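Local coordinates for putative protein-disulfide isomerase (Pseudomonas syringae pv. tomato, PDB 3GN3), which is of unproven function but, as a member of the DsbA family, is probably a thiol-disulfide oxidoreductase or isomerase acting on protein disulfides, at residues A[9-23]-A[45-57]. Residues are numbered along the deposited sequence; the frame is centred on the assembly and turned at random.
Sequences LSWGHGPRLFEVFLE and EDNVTVRIRLQSQ
L9 O accepts the N-H of I52 where residues 9-23 begin to wrap strand 48-54, the central partner in this part of a thioredoxin-like sheet of the DsbA family. Strand 10-12 runs antiparallel along one edge of strand 48-54 and strand 16-22 parallel along the other. S10, small and polar, offers OG to R51 NE at 2.9 Å, 16° out of the guanidinium plane. On the other face W11 brings CZ3 to 3.7 Å from I52 CD1, while its NE1 hydrogen-bonds E81 OE2. The chain then turns: G12 takes a positive phi, which glycine adopts easily, and E45 O sits over the centre of one face of the H13 ring, 3.2 Å from its plane. G14, bare at CA, lies flat against the backbone of N47 and V48; its carbonyl takes T49 OG1 on a lone pair at 2.7 Å. Beyond P15 the parallel pairing starts, R16 N bonding N47 O. L17, its CG anti to the backbone N (chi1 -178°), lays both methyls against R51 NH1, crossing that chain at about a right angle. F18 sets CD2 beside V50 CG2, at its ring edge, on the face covered by helix 36-43. The carboxylate of buried E19 is probably balanced by R53: in a salt bridge, R53 NE and NH2 grip OE1 side-on, and Y146 OH also bonds it. The same arginine's aliphatic part serves F21: R53 CG sits 3.8 Å from the F21 ring centroid, over the face, in a CH-pi contact. L22 fills the opposite face, CD1 against I52 CG2. Past the strands E23 bends at chi2 (59°); OE2 bonds T25 OG1, and OE1, also bonded to S63 OG, meets Q57 N at 2.8 Å on the anti side.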
# COMPACT_ATOMS: atom_id res chain seq x y z
N LEU A 9 13.61 -7.49 -17.11
CA LEU A 9 14.14 -8.60 -16.34
C LEU A 9 13.11 -9.72 -16.29
O LEU A 9 12.55 -10.02 -15.24
CB LEU A 9 14.52 -8.12 -14.94
CG LEU A 9 15.89 -7.46 -14.80
CD1 LEU A 9 16.34 -6.73 -16.05
CD2 LEU A 9 15.95 -6.55 -13.58
N SER A 10 12.87 -10.33 -17.45
CA SER A 10 11.77 -11.25 -17.63
C SER A 10 12.19 -12.51 -18.41
O SER A 10 12.93 -12.42 -19.38
CB SER A 10 10.65 -10.53 -18.35
OG SER A 10 9.45 -11.28 -18.28
N TRP A 11 11.74 -13.69 -17.97
CA TRP A 11 12.10 -14.95 -18.62
C TRP A 11 10.89 -15.87 -18.61
O TRP A 11 10.05 -15.82 -17.70
CB TRP A 11 13.26 -15.65 -17.91
CG TRP A 11 14.59 -14.97 -17.98
CD1 TRP A 11 15.60 -15.22 -18.87
CD2 TRP A 11 15.08 -13.93 -17.11
NE1 TRP A 11 16.69 -14.41 -18.61
CE2 TRP A 11 16.39 -13.61 -17.54
CE3 TRP A 11 14.52 -13.24 -16.02
CZ2 TRP A 11 17.17 -12.61 -16.92
CZ3 TRP A 11 15.31 -12.25 -15.39
CH2 TRP A 11 16.61 -11.95 -15.85
N GLY A 12 10.82 -16.74 -19.62
CA GLY A 12 9.71 -17.65 -19.76
C GLY A 12 8.62 -16.90 -20.47
O GLY A 12 8.73 -15.69 -20.65
N HIS A 13 7.58 -17.60 -20.88
CA HIS A 13 6.51 -16.96 -21.63
C HIS A 13 5.15 -17.55 -21.25
O HIS A 13 4.18 -17.38 -21.98
CB HIS A 13 6.77 -17.08 -23.14
CG HIS A 13 6.83 -18.50 -23.63
ND1 HIS A 13 8.02 -19.21 -23.70
CD2 HIS A 13 5.85 -19.35 -24.04
CE1 HIS A 13 7.77 -20.43 -24.15
NE2 HIS A 13 6.46 -20.54 -24.35
N GLY A 14 5.08 -18.23 -20.10
CA GLY A 14 3.82 -18.81 -19.62
C GLY A 14 2.83 -17.77 -19.08
O GLY A 14 3.21 -16.61 -18.86
N PRO A 15 1.56 -18.17 -18.87
CA PRO A 15 0.53 -17.23 -18.46
C PRO A 15 0.46 -16.97 -16.94
O PRO A 15 -0.16 -16.00 -16.52
CB PRO A 15 -0.77 -17.90 -18.94
CG PRO A 15 -0.47 -19.35 -18.90
CD PRO A 15 1.01 -19.52 -19.13
N ARG A 16 1.06 -17.84 -16.12
CA ARG A 16 1.13 -17.56 -14.69
C ARG A 16 2.36 -16.69 -14.40
O ARG A 16 3.48 -17.10 -14.68
CB ARG A 16 1.13 -18.86 -13.87
CG ARG A 16 -0.17 -19.64 -14.01
CD ARG A 16 -0.41 -20.58 -12.82
NE ARG A 16 -1.84 -20.76 -12.55
CZ ARG A 16 -2.64 -21.68 -13.12
NH1 ARG A 16 -2.16 -22.53 -14.03
NH2 ARG A 16 -3.92 -21.74 -12.80
N LEU A 17 2.13 -15.51 -13.83
CA LEU A 17 3.20 -14.54 -13.59
C LEU A 17 3.79 -14.63 -12.19
O LEU A 17 3.09 -14.47 -11.18
CB LEU A 17 2.71 -13.11 -13.91
CG LEU A 17 3.70 -11.94 -13.77
CD1 LEU A 17 4.99 -12.15 -14.56
CD2 LEU A 17 3.05 -10.61 -14.14
N PHE A 18 5.09 -14.88 -12.14
CA PHE A 18 5.82 -15.05 -10.90
C PHE A 18 6.79 -13.90 -10.74
O PHE A 18 7.80 -13.85 -11.45
CB PHE A 18 6.59 -16.36 -10.93
CG PHE A 18 7.25 -16.71 -9.64
CD1 PHE A 18 6.53 -16.75 -8.45
CD2 PHE A 18 8.58 -17.07 -9.61
CE1 PHE A 18 7.15 -17.11 -7.25
CE2 PHE A 18 9.21 -17.44 -8.40
CZ PHE A 18 8.49 -17.45 -7.24
N GLU A 19 6.50 -12.98 -9.82
CA GLU A 19 7.37 -11.82 -9.62
C GLU A 19 8.12 -11.94 -8.31
O GLU A 19 7.52 -12.28 -7.28
CB GLU A 19 6.58 -10.54 -9.66
CG GLU A 19 5.82 -10.38 -10.95
CD GLU A 19 5.01 -9.12 -10.98
OE1 GLU A 19 5.60 -8.03 -11.14
OE2 GLU A 19 3.78 -9.23 -10.82
N VAL A 20 9.42 -11.67 -8.35
CA VAL A 20 10.25 -11.79 -7.17
C VAL A 20 11.04 -10.50 -6.96
O VAL A 20 11.75 -10.05 -7.88
CB VAL A 20 11.27 -12.95 -7.28
CG1 VAL A 20 11.89 -13.23 -5.93
CG2 VAL A 20 10.61 -14.20 -7.82
N PHE A 21 10.91 -9.93 -5.76
CA PHE A 21 11.56 -8.68 -5.40
C PHE A 21 12.84 -9.02 -4.71
O PHE A 21 12.85 -9.70 -3.68
CB PHE A 21 10.64 -7.83 -4.50
CG PHE A 21 9.48 -7.22 -5.22
CD1 PHE A 21 9.56 -5.92 -5.73
CD2 PHE A 21 8.31 -7.97 -5.45
CE1 PHE A 21 8.48 -5.35 -6.44
CE2 PHE A 21 7.22 -7.42 -6.16
CZ PHE A 21 7.30 -6.10 -6.65
N LEU A 22 13.95 -8.54 -5.27
CA LEU A 22 15.25 -8.93 -4.77
C LEU A 22 16.11 -7.71 -4.45
O LEU A 22 16.16 -6.75 -5.22
CB LEU A 22 15.97 -9.84 -5.77
CG LEU A 22 15.33 -11.18 -6.19
CD1 LEU A 22 16.01 -11.73 -7.48
CD2 LEU A 22 15.38 -12.24 -5.05
N GLU A 23 16.76 -7.75 -3.29
CA GLU A 23 17.84 -6.83 -2.98
C GLU A 23 19.14 -7.57 -3.33
O GLU A 23 19.44 -8.62 -2.74
CB GLU A 23 17.79 -6.41 -1.49
CG GLU A 23 19.12 -5.95 -0.85
CD GLU A 23 19.77 -4.74 -1.55
OE1 GLU A 23 19.11 -3.68 -1.68
OE2 GLU A 23 20.96 -4.87 -1.95
N GLU A 45 8.74 -23.07 -19.02
CA GLU A 45 8.59 -21.79 -19.72
C GLU A 45 7.28 -21.61 -20.46
O GLU A 45 6.94 -20.50 -20.86
CB GLU A 45 9.73 -21.58 -20.68
CG GLU A 45 10.97 -21.15 -19.97
CD GLU A 45 12.23 -21.59 -20.68
OE1 GLU A 45 13.24 -21.87 -19.98
OE2 GLU A 45 12.18 -21.66 -21.94
N ASP A 46 6.57 -22.71 -20.63
CA ASP A 46 5.26 -22.68 -21.27
C ASP A 46 4.17 -22.34 -20.27
O ASP A 46 3.10 -21.89 -20.65
CB ASP A 46 4.97 -24.03 -21.96
CG ASP A 46 5.67 -24.16 -23.31
OD1 ASP A 46 6.28 -23.17 -23.80
OD2 ASP A 46 5.62 -25.26 -23.91
N ASN A 47 4.47 -22.52 -18.98
CA ASN A 47 3.53 -22.28 -17.88
C ASN A 47 3.67 -20.96 -17.10
O ASN A 47 2.68 -20.41 -16.61
CB ASN A 47 3.62 -23.44 -16.90
CG ASN A 47 3.58 -24.77 -17.60
OD1 ASN A 47 2.59 -25.10 -18.25
ND2 ASN A 47 4.66 -25.53 -17.49
N VAL A 48 4.91 -20.47 -16.99
CA VAL A 48 5.17 -19.32 -16.15
C VAL A 48 6.00 -18.30 -16.85
O VAL A 48 6.73 -18.61 -17.80
CB VAL A 48 5.88 -19.69 -14.81
CG1 VAL A 48 5.06 -20.70 -14.02
CG2 VAL A 48 7.28 -20.21 -15.05
N THR A 49 5.88 -17.06 -16.38
CA THR A 49 6.84 -16.01 -16.63
C THR A 49 7.46 -15.61 -15.29
O THR A 49 6.75 -15.39 -14.31
CB THR A 49 6.18 -14.81 -17.36
OG1 THR A 49 5.53 -15.28 -18.55
CG2 THR A 49 7.21 -13.76 -17.75
N VAL A 50 8.78 -15.57 -15.23
CA VAL A 50 9.50 -15.14 -14.04
C VAL A 50 10.05 -13.74 -14.28
O VAL A 50 10.76 -13.51 -15.25
CB VAL A 50 10.67 -16.09 -13.73
CG1 VAL A 50 11.50 -15.58 -12.58
CG2 VAL A 50 10.16 -17.50 -13.41
N ARG A 51 9.70 -12.78 -13.41
CA ARG A 51 10.29 -11.44 -13.48
C ARG A 51 10.97 -11.06 -12.18
O ARG A 51 10.41 -11.26 -11.09
CB ARG A 51 9.26 -10.37 -13.82
CG ARG A 51 8.39 -10.72 -15.00
CD ARG A 51 7.76 -9.50 -15.56
NE ARG A 51 7.39 -9.72 -16.95
CZ ARG A 51 6.17 -9.58 -17.42
NH1 ARG A 51 5.19 -9.20 -16.61
NH2 ARG A 51 5.91 -9.80 -18.68
N ILE A 52 12.16 -10.50 -12.30
CA ILE A 52 12.86 -9.87 -11.20
C ILE A 52 12.50 -8.37 -11.08
O ILE A 52 12.49 -7.64 -12.08
CB ILE A 52 14.38 -10.05 -11.35
CG1 ILE A 52 14.72 -11.54 -11.40
CG2 ILE A 52 15.14 -9.33 -10.21
CD1 ILE A 52 16.16 -11.86 -11.79
N ARG A 53 12.18 -7.93 -9.86
CA ARG A 53 12.08 -6.50 -9.57
C ARG A 53 13.12 -6.21 -8.51
O ARG A 53 13.38 -7.05 -7.64
CB ARG A 53 10.71 -6.07 -9.05
CG ARG A 53 9.50 -6.79 -9.59
CD ARG A 53 9.48 -6.81 -11.08
NE ARG A 53 8.15 -6.91 -11.65
CZ ARG A 53 7.91 -6.72 -12.95
NH1 ARG A 53 8.92 -6.45 -13.75
NH2 ARG A 53 6.67 -6.80 -13.44
N LEU A 54 13.72 -5.03 -8.58
CA LEU A 54 14.81 -4.70 -7.69
C LEU A 54 14.30 -3.94 -6.46
O LEU A 54 13.71 -2.86 -6.57
CB LEU A 54 15.89 -3.94 -8.47
CG LEU A 54 16.43 -4.75 -9.66
CD1 LEU A 54 17.29 -3.89 -10.54
CD2 LEU A 54 17.18 -6.02 -9.22
N GLN A 55 14.50 -4.54 -5.30
CA GLN A 55 14.05 -3.98 -4.03
C GLN A 55 15.27 -3.43 -3.34
O GLN A 55 15.96 -4.16 -2.61
CB GLN A 55 13.41 -5.08 -3.17
CG GLN A 55 13.10 -4.69 -1.70
CD GLN A 55 11.86 -3.84 -1.57
OE1 GLN A 55 11.33 -3.32 -2.56
NE2 GLN A 55 11.36 -3.69 -0.34
N SER A 56 15.57 -2.15 -3.58
CA SER A 56 16.73 -1.52 -2.97
C SER A 56 16.50 -1.24 -1.47
O SER A 56 15.59 -0.52 -1.12
CB SER A 56 17.03 -0.23 -3.73
OG SER A 56 18.22 0.37 -3.28
N GLN A 57 17.30 -1.83 -0.59
CA GLN A 57 17.11 -1.64 0.86
C GLN A 57 18.08 -0.59 1.42
O GLN A 57 19.30 -0.76 1.29
CB GLN A 57 17.29 -2.97 1.63
CG GLN A 57 16.49 -4.17 1.09
CD GLN A 57 15.02 -4.14 1.47
OE1 GLN A 57 14.37 -3.10 1.44
NE2 GLN A 57 14.49 -5.30 1.83